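DNA repair and recombination protein RadB (Thermococcus kodakarensis, PDB 2CVH) probably takes part in DNA repair and homologous recombination as a RecA-like protein that binds DNA and hydrolyses ATP only very weakly. Local coordinates at residues P59-L71 with Y208-E220. Sequence-based numbering, arbitrary orientation.
Sequences PERLVQMAETRGL and YFRITERGIEDVE
Arg61 and Arg69 reach from helix 59-67 and the turn after it to the backbone carbonyls of the tight hairpin joining strands 206-212 and 215-218. Arg61 runs out from the helix with CG trans to its backbone N (chi1 -173°), and its NH2 donates to Thr212 O at 2.7 Å, nearly in line with the C=O bond. That oxygen also accepts from Gly215 N, in the hydrogen bond that closes the type I turn 212-215, so the arginine grips the turn at its closure. A weak bond from Arg61 NH1 to Glu213 O, 2.9 Å long, adds a second carbonyl. One residue further along the hairpin, Arg69 NH1 meets Arg214 O at 2.7 Å from above the carbonyl plane, and a water, held weakly by Arg69 NH2, also bonds Ile216 O.

Between the two arginines Met65 lays CG against Gly215 CA (3.8 Å), while its SD lies above one face of the Arg61 guanidinium, offset toward the rim. In a separate contact, Thr68 CG2 presses on Arg214 CG at 3.3 Å.

Arg214 then bends at chi3 (63°), which brings NE to Thr68 O in a weak hydrogen bond while NH1 forms a salt bridge with Glu217 OE2 (3.2 Å). Cut back to an alanine here, the side chain would probably leave Thr68 CG2 without the CG it packs on and Glu217 OE2 without its salt-bridge mate.

Glu217 OE1 also accepts from Thr212 OG1, which in turn receives Arg214 N in an ST turn. Behind the contact, Met65 and Arg69 touch helix 33-44, and Ile211 lies beside Gly32 of the predicted ATP-binding P-loop. Helix 59-67 is thus joined to the terminal hairpin at the 215-218 edge of the RecA-like sheet, with helix 73-79 packing against its Leu62 and Ala66.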
ATOM      1  N   PRO A  59     -11.273  -7.203   8.912  1.00 21.54           N
ATOM      2  CA  PRO A  59     -12.089  -6.366   9.796  1.00 16.79           C
ATOM      3  C   PRO A  59     -11.680  -6.561  11.241  1.00 13.42           C
ATOM      4  O   PRO A  59     -11.474  -5.586  11.966  1.00 12.62           O
ATOM      5  CB  PRO A  59     -13.503  -6.891   9.542  1.00 18.71           C
ATOM      6  CG  PRO A  59     -13.469  -7.259   8.096  1.00 20.79           C
ATOM      7  CD  PRO A  59     -12.135  -7.977   7.991  1.00 20.39           C
ATOM      8  N   GLU A  60     -11.523  -7.830  11.631  1.00 17.39           N
ATOM      9  CA  GLU A  60     -11.118  -8.204  12.998  1.00 18.87           C
ATOM     10  C   GLU A  60      -9.762  -7.634  13.377  1.00 20.99           C
ATOM     11  O   GLU A  60      -9.570  -7.138  14.501  1.00 17.82           O
ATOM     12  CB  GLU A  60     -11.047  -9.720  13.149  1.00 19.51           C
ATOM     13  CG  GLU A  60     -12.386 -10.386  13.204  1.00 27.48           C
ATOM     14  CD  GLU A  60     -12.890 -10.849  11.857  1.00 31.78           C
ATOM     15  OE1 GLU A  60     -12.393 -10.395  10.800  1.00 35.08           O
ATOM     16  OE2 GLU A  60     -13.811 -11.682  11.866  1.00 39.03           O
ATOM     17  N   ARG A  61      -8.819  -7.729  12.433  1.00 23.99           N
ATOM     18  CA  ARG A  61      -7.462  -7.217  12.625  1.00 22.99           C
ATOM     19  C   ARG A  61      -7.505  -5.695  12.824  1.00 19.83           C
ATOM     20  O   ARG A  61      -6.842  -5.159  13.729  1.00 18.55           O
ATOM     21  CB  ARG A  61      -6.577  -7.622  11.437  1.00 23.04           C
ATOM     22  CG  ARG A  61      -5.102  -7.288  11.577  1.00 21.40           C
ATOM     23  CD  ARG A  61      -4.466  -7.970  12.790  1.00 20.99           C
ATOM     24  NE  ARG A  61      -3.016  -7.798  12.780  1.00 19.97           N
ATOM     25  CZ  ARG A  61      -2.319  -7.178  13.726  1.00 21.34           C
ATOM     26  NH1 ARG A  61      -2.921  -6.662  14.791  1.00 23.86           N
ATOM     27  NH2 ARG A  61      -1.012  -7.029  13.576  1.00 25.43           N
ATOM     28  N   LEU A  62      -8.323  -5.005  12.023  1.00 17.34           N
ATOM     29  CA  LEU A  62      -8.466  -3.555  12.167  1.00 14.73           C
ATOM     30  C   LEU A  62      -9.139  -3.221  13.507  1.00 12.79           C
ATOM     31  O   LEU A  62      -8.779  -2.249  14.169  1.00 12.65           O
ATOM     32  CB  LEU A  62      -9.273  -2.974  11.014  1.00 18.42           C
ATOM     33  CG  LEU A  62      -9.407  -1.456  11.161  1.00 22.45           C
ATOM     34  CD1 LEU A  62      -8.101  -0.776  10.743  1.00 22.06           C
ATOM     35  CD2 LEU A  62     -10.569  -0.955  10.337  1.00 27.55           C
ATOM     36  N   VAL A  63     -10.148  -4.011  13.876  1.00 20.60           N
ATOM     37  CA  VAL A  63     -10.856  -3.853  15.160  1.00 21.84           C
ATOM     38  C   VAL A  63      -9.831  -4.021  16.294  1.00 20.81           C
ATOM     39  O   VAL A  63      -9.769  -3.211  17.218  1.00 22.59           O
ATOM     40  CB  VAL A  63     -11.967  -4.940  15.328  1.00 22.23           C
ATOM     41  CG1 VAL A  63     -12.553  -4.905  16.726  1.00 21.05           C
ATOM     42  CG2 VAL A  63     -13.053  -4.735  14.295  1.00 23.02           C
ATOM     43  N   GLN A  64      -9.022  -5.077  16.207  1.00 23.91           N
ATOM     44  CA  GLN A  64      -7.990  -5.337  17.206  1.00 24.00           C
ATOM     45  C   GLN A  64      -7.088  -4.133  17.278  1.00 26.67           C
ATOM     46  O   GLN A  64      -6.909  -3.531  18.340  1.00 26.90           O
ATOM     47  CB  GLN A  64      -7.173  -6.564  16.824  1.00 28.67           C
ATOM     48  CG  GLN A  64      -6.095  -6.916  17.844  1.00 33.85           C
ATOM     49  CD  GLN A  64      -5.380  -8.222  17.526  1.00 36.55           C
ATOM     50  OE1 GLN A  64      -5.162  -9.056  18.413  1.00 38.36           O
ATOM     51  NE2 GLN A  64      -5.010  -8.407  16.262  1.00 33.45           N
ATOM     52  N   MET A  65      -6.574  -3.728  16.120  1.00 29.98           N
ATOM     53  CA  MET A  65      -5.688  -2.573  16.051  1.00 27.28           C
ATOM     54  C   MET A  65      -6.351  -1.318  16.620  1.00 27.13           C
ATOM     55  O   MET A  65      -5.751  -0.609  17.424  1.00 27.74           O
ATOM     56  CB  MET A  65      -5.237  -2.350  14.610  1.00 24.87           C
ATOM     57  CG  MET A  65      -4.414  -3.510  14.057  1.00 24.02           C
ATOM     58  SD  MET A  65      -4.035  -3.398  12.300  1.00 22.30           S
ATOM     59  CE  MET A  65      -3.532  -1.639  12.272  1.00 10.58           C
ATOM     60  N   ALA A  66      -7.614  -1.080  16.263  1.00 28.38           N
ATOM     61  CA  ALA A  66      -8.346   0.106  16.754  1.00 27.99           C
ATOM     62  C   ALA A  66      -8.480   0.083  18.286  1.00 24.53           C
ATOM     63  O   ALA A  66      -8.104   1.031  18.964  1.00 18.77           O
ATOM     64  CB  ALA A  66      -9.733   0.183  16.100  1.00 20.05           C
ATOM     65  N   GLU A  67      -8.961  -1.037  18.820  1.00 26.71           N
ATOM     66  CA  GLU A  67      -9.156  -1.194  20.253  1.00 31.72           C
ATOM     67  C   GLU A  67      -7.883  -1.038  21.042  1.00 35.97           C
ATOM     68  O   GLU A  67      -7.839  -0.231  21.970  1.00 34.85           O
ATOM     69  CB  GLU A  67      -9.737  -2.568  20.573  1.00 32.28           C
ATOM     70  CG  GLU A  67     -11.196  -2.709  20.303  1.00 31.00           C
ATOM     71  CD  GLU A  67     -11.649  -4.125  20.456  1.00 35.53           C
ATOM     72  OE1 GLU A  67     -12.836  -4.332  20.760  1.00 41.75           O
ATOM     73  OE2 GLU A  67     -10.830  -5.045  20.260  1.00 40.05           O
ATOM     74  N   THR A  68      -6.854  -1.807  20.666  1.00 38.13           N
ATOM     75  CA  THR A  68      -5.569  -1.791  21.359  1.00 40.22           C
ATOM     76  C   THR A  68      -4.912  -0.421  21.419  1.00 42.91           C
ATOM     77  O   THR A  68      -3.914  -0.235  22.116  1.00 48.43           O
ATOM     78  CB  THR A  68      -4.563  -2.781  20.764  1.00 40.80           C
ATOM     79  OG1 THR A  68      -5.223  -4.000  20.410  1.00 44.03           O
ATOM     80  CG2 THR A  68      -3.543  -3.123  21.813  1.00 46.29           C
ATOM     81  N   ARG A  69      -5.465   0.536  20.688  1.00 41.24           N
ATOM     82  CA  ARG A  69      -4.939   1.890  20.684  1.00 40.37           C
ATOM     83  C   ARG A  69      -6.050   2.823  21.208  1.00 41.04           C
ATOM     84  O   ARG A  69      -5.993   4.048  21.051  1.00 42.18           O
ATOM     85  CB  ARG A  69      -4.472   2.224  19.248  1.00 40.30           C
ATOM     86  CG  ARG A  69      -3.478   1.148  18.711  1.00 39.18           C
ATOM     87  CD  ARG A  69      -3.241   1.167  17.190  1.00 37.96           C
ATOM     88  NE  ARG A  69      -2.254   2.170  16.825  1.00 38.09           N
ATOM     89  CZ  ARG A  69      -0.967   1.921  16.623  1.00 37.05           C
ATOM     90  NH1 ARG A  69      -0.499   0.685  16.717  1.00 34.09           N
ATOM     91  NH2 ARG A  69      -0.123   2.939  16.464  1.00 39.07           N
ATOM     92  N   GLY A  70      -7.029   2.212  21.885  1.00 42.48           N
ATOM     93  CA  GLY A  70      -8.185   2.903  22.445  1.00 39.76           C
ATOM     94  C   GLY A  70      -8.967   3.766  21.472  1.00 40.69           C
ATOM     95  O   GLY A  70      -9.435   4.831  21.864  1.00 43.49           O
ATOM     96  N   LEU A  71      -9.226   3.256  20.262  1.00 41.47           N
ATOM     97  CA  LEU A  71      -9.910   4.013  19.196  1.00 40.58           C
ATOM     98  C   LEU A  71     -11.383   3.868  18.773  1.00 40.11           C
ATOM     99  O   LEU A  71     -11.815   4.601  17.874  1.00 45.04           O
ATOM    100  CB  LEU A  71      -9.080   3.929  17.915  1.00 36.84           C
ATOM    101  CG  LEU A  71      -7.932   4.910  17.779  1.00 35.01           C
ATOM    102  CD1 LEU A  71      -7.259   4.666  16.455  1.00 35.36           C
ATOM    103  CD2 LEU A  71      -8.458   6.332  17.849  1.00 35.33           C
ATOM    104  N   TYR A 208      13.388  -0.331  11.121  1.00 19.01           N
ATOM    105  CA  TYR A 208      13.021  -1.612  11.719  1.00 18.46           C
ATOM    106  C   TYR A 208      11.658  -1.450  12.423  1.00 20.52           C
ATOM    107  O   TYR A 208      11.348  -0.382  12.985  1.00 19.51           O
ATOM    108  CB  TYR A 208      14.089  -2.035  12.744  1.00 18.89           C
ATOM    109  CG  TYR A 208      15.404  -2.410  12.099  1.00 20.35           C
ATOM    110  CD1 TYR A 208      15.554  -3.638  11.449  1.00 18.27           C
ATOM    111  CD2 TYR A 208      16.473  -1.501  12.067  1.00 22.04           C
ATOM    112  CE1 TYR A 208      16.739  -3.948  10.767  1.00 23.46           C
ATOM    113  CE2 TYR A 208      17.667  -1.807  11.388  1.00 20.72           C
ATOM    114  CZ  TYR A 208      17.787  -3.027  10.742  1.00 21.49           C
ATOM    115  OH  TYR A 208      18.939  -3.335  10.056  1.00 21.94           O
ATOM    116  N   PHE A 209      10.831  -2.483  12.374  1.00 15.45           N
ATOM    117  CA  PHE A 209       9.553  -2.410  13.055  1.00 16.55           C
ATOM    118  C   PHE A 209       9.131  -3.831  13.405  1.00 13.67           C
ATOM    119  O   PHE A 209       9.793  -4.786  12.993  1.00 14.04           O
ATOM    120  CB  PHE A 209       8.507  -1.678  12.166  1.00  7.91           C
ATOM    121  CG  PHE A 209       8.134  -2.421  10.886  1.00  8.15           C
ATOM    122  CD1 PHE A 209       8.898  -2.276   9.720  1.00  6.63           C
ATOM    123  CD2 PHE A 209       6.987  -3.217  10.834  1.00  6.21           C
ATOM    124  CE1 PHE A 209       8.520  -2.907   8.535  1.00  2.47           C
ATOM    125  CE2 PHE A 209       6.605  -3.852   9.645  1.00  6.84           C
ATOM    126  CZ  PHE A 209       7.377  -3.692   8.495  1.00  9.44           C
ATOM    127  N   ARG A 210       8.064  -3.974  14.187  1.00 16.59           N
ATOM    128  CA  ARG A 210       7.554  -5.306  14.531  1.00 18.75           C
ATOM    129  C   ARG A 210       6.035  -5.362  14.399  1.00 14.64           C
ATOM    130  O   ARG A 210       5.348  -4.376  14.597  1.00 18.20           O
ATOM    131  CB  ARG A 210       7.996  -5.749  15.946  1.00 17.12           C
ATOM    132  CG  ARG A 210       7.658  -4.772  17.013  1.00 21.20           C
ATOM    133  CD  ARG A 210       8.219  -5.149  18.362  1.00 22.04           C
ATOM    134  NE  ARG A 210       8.157  -4.000  19.270  1.00 23.16           N
ATOM    135  CZ  ARG A 210       7.271  -3.851  20.254  1.00 24.80           C
ATOM    136  NH1 ARG A 210       6.349  -4.780  20.481  1.00 25.88           N
ATOM    137  NH2 ARG A 210       7.330  -2.784  21.035  1.00 21.94           N
ATOM    138  N   ILE A 211       5.541  -6.496  13.942  1.00 14.18           N
ATOM    139  CA  ILE A 211       4.120  -6.717  13.798  1.00 17.84           C
ATOM    140  C   ILE A 211       3.659  -7.260  15.136  1.00 19.17           C
ATOM    141  O   ILE A 211       4.144  -8.307  15.575  1.00 17.66           O
ATOM    142  CB  ILE A 211       3.812  -7.750  12.698  1.00 16.85           C
ATOM    143  CG1 ILE A 211       4.297  -7.188  11.331  1.00 18.59           C
ATOM    144  CG2 ILE A 211       2.293  -8.105  12.725  1.00 10.78           C
ATOM    145  CD1 ILE A 211       4.122  -8.121  10.136  1.00 17.02           C
ATOM    146  N   THR A 212       2.778  -6.515  15.795  1.00 18.69           N
ATOM    147  CA  THR A 212       2.236  -6.895  17.091  1.00 21.81           C
ATOM    148  C   THR A 212       0.706  -6.894  17.042  1.00 24.09           C
ATOM    149  O   THR A 212       0.109  -6.719  15.984  1.00 23.59           O
ATOM    150  CB  THR A 212       2.648  -5.919  18.182  1.00 21.95           C
ATOM    151  OG1 THR A 212       1.967  -4.668  17.983  1.00 25.26           O
ATOM    152  CG2 THR A 212       4.148  -5.708  18.171  1.00 21.73           C
ATOM    153  N   GLU A 213       0.082  -7.087  18.198  1.00 26.35           N
ATOM    154  CA  GLU A 213      -1.366  -7.088  18.288  1.00 27.49           C
ATOM    155  C   GLU A 213      -1.897  -5.697  17.985  1.00 24.60           C
ATOM    156  O   GLU A 213      -3.023  -5.565  17.509  1.00 26.09           O
ATOM    157  CB  GLU A 213      -1.817  -7.519  19.683  1.00 31.64           C
ATOM    158  CG  GLU A 213      -1.856  -9.023  19.871  1.00 40.84           C
ATOM    159  CD  GLU A 213      -0.517  -9.628  20.277  1.00 48.72           C
ATOM    160  OE1 GLU A 213      -0.485 -10.303  21.330  1.00 51.61           O
ATOM    161  OE2 GLU A 213       0.498  -9.445  19.561  1.00 49.55           O
ATOM    162  N   ARG A 214      -1.074  -4.671  18.230  1.00 22.56           N
ATOM    163  CA  ARG A 214      -1.473  -3.287  17.986  1.00 20.69           C
ATOM    164  C   ARG A 214      -1.289  -2.845  16.539  1.00 22.54           C
ATOM    165  O   ARG A 214      -1.565  -1.689  16.214  1.00 28.12           O
ATOM    166  CB  ARG A 214      -0.692  -2.325  18.867  1.00 18.46           C
ATOM    167  CG  ARG A 214      -0.613  -2.730  20.304  1.00 24.42           C
ATOM    168  CD  ARG A 214       0.083  -1.661  21.141  1.00 29.28           C
ATOM    169  NE  ARG A 214      -0.659  -0.402  21.144  1.00 34.53           N
ATOM    170  CZ  ARG A 214      -0.100   0.790  21.315  1.00 37.35           C
ATOM    171  NH1 ARG A 214       1.209   0.884  21.503  1.00 42.55           N
ATOM    172  NH2 ARG A 214      -0.841   1.892  21.259  1.00 37.62           N
ATOM    173  N   GLY A 215      -0.825  -3.745  15.678  1.00 19.90           N
ATOM    174  CA  GLY A 215      -0.596  -3.400  14.283  1.00 15.73           C
ATOM    175  C   GLY A 215       0.894  -3.482  13.977  1.00 19.43           C
ATOM    176  O   GLY A 215       1.466  -4.568  13.851  1.00 16.11           O
ATOM    177  N   ILE A 216       1.545  -2.333  13.933  1.00 17.63           N
ATOM    178  CA  ILE A 216       2.967  -2.262  13.649  1.00 16.78           C
ATOM    179  C   ILE A 216       3.563  -1.303  14.638  1.00 15.83           C
ATOM    180  O   ILE A 216       3.021  -0.232  14.895  1.00 14.15           O
ATOM    181  CB  ILE A 216       3.227  -1.815  12.192  1.00 21.46           C
ATOM    182  CG1 ILE A 216       3.210  -3.053  11.281  1.00 22.27           C
ATOM    183  CG2 ILE A 216       4.548  -1.061  12.085  1.00 22.89           C
ATOM    184  CD1 ILE A 216       3.179  -2.737   9.811  1.00 27.51           C
ATOM    185  N   GLU A 217       4.648  -1.726  15.262  1.00 20.53           N
ATOM    186  CA  GLU A 217       5.291  -0.900  16.272  1.00 21.38           C
ATOM    187  C   GLU A 217       6.783  -0.752  16.057  1.00 16.02           C
ATOM    188  O   GLU A 217       7.386  -1.476  15.273  1.00 14.16           O
ATOM    189  CB  GLU A 217       5.036  -1.493  17.677  1.00 17.95           C
ATOM    190  CG  GLU A 217       3.561  -1.520  18.037  1.00 21.64           C
ATOM    191  CD  GLU A 217       3.309  -1.916  19.472  1.00 21.03           C
ATOM    192  OE1 GLU A 217       2.897  -3.058  19.696  1.00 23.19           O
ATOM    193  OE2 GLU A 217       3.493  -1.083  20.378  1.00 25.05           O
ATOM    194  N   ASP A 218       7.345   0.255  16.706  1.00 16.91           N
ATOM    195  CA  ASP A 218       8.769   0.452  16.666  1.00 24.42           C
ATOM    196  C   ASP A 218       9.336  -0.675  17.520  1.00 27.56           C
ATOM    197  O   ASP A 218       8.669  -1.185  18.438  1.00 29.54           O
ATOM    198  CB  ASP A 218       9.129   1.800  17.250  1.00 21.13           C
ATOM    199  CG  ASP A 218       8.815   2.915  16.306  1.00 25.15           C
ATOM    200  OD1 ASP A 218       9.500   2.965  15.272  1.00 22.12           O
ATOM    201  OD2 ASP A 218       7.863   3.686  16.565  1.00 22.91           O
ATOM    202  N   VAL A 219      10.534  -1.115  17.174  1.00 28.57           N
ATOM    203  CA  VAL A 219      11.162  -2.196  17.907  1.00 31.31           C
ATOM    204  C   VAL A 219      11.568  -1.704  19.278  1.00 34.56           C
ATOM    205  O   VAL A 219      11.499  -0.512  19.571  1.00 33.66           O
ATOM    206  CB  VAL A 219      12.421  -2.704  17.188  1.00 25.93           C
ATOM    207  CG1 VAL A 219      12.061  -3.225  15.823  1.00 21.36           C
ATOM    208  CG2 VAL A 219      13.441  -1.578  17.089  1.00 28.42           C
ATOM    209  N   GLU A 220      11.918  -2.652  20.131  1.00 43.27           N
ATOM    210  CA  GLU A 220      12.383  -2.355  21.465  1.00 51.17           C
ATOM    211  C   GLU A 220      13.911  -2.283  21.397  1.00 53.91           C
ATOM    212  O   GLU A 220      14.603  -3.061  22.093  1.00 41.81           O
ATOM    213  CB  GLU A 220      11.924  -3.454  22.415  1.00 56.86           C
ATOM    214  CG  GLU A 220      10.440  -3.411  22.702  1.00 64.37           C
ATOM    215  CD  GLU A 220      10.069  -2.261  23.626  1.00 71.85           C
ATOM    216  OE1 GLU A 220       9.683  -2.539  24.786  1.00 76.31           O
ATOM    217  OE2 GLU A 220      10.179  -1.083  23.204  1.00 73.97           O
ATOM    218  OXT GLU A 220      14.407  -1.430  20.632  1.00 41.81           O
TER
HETATM  219  O   HOH W   1       3.080   2.022  16.214  1.00 23.21           O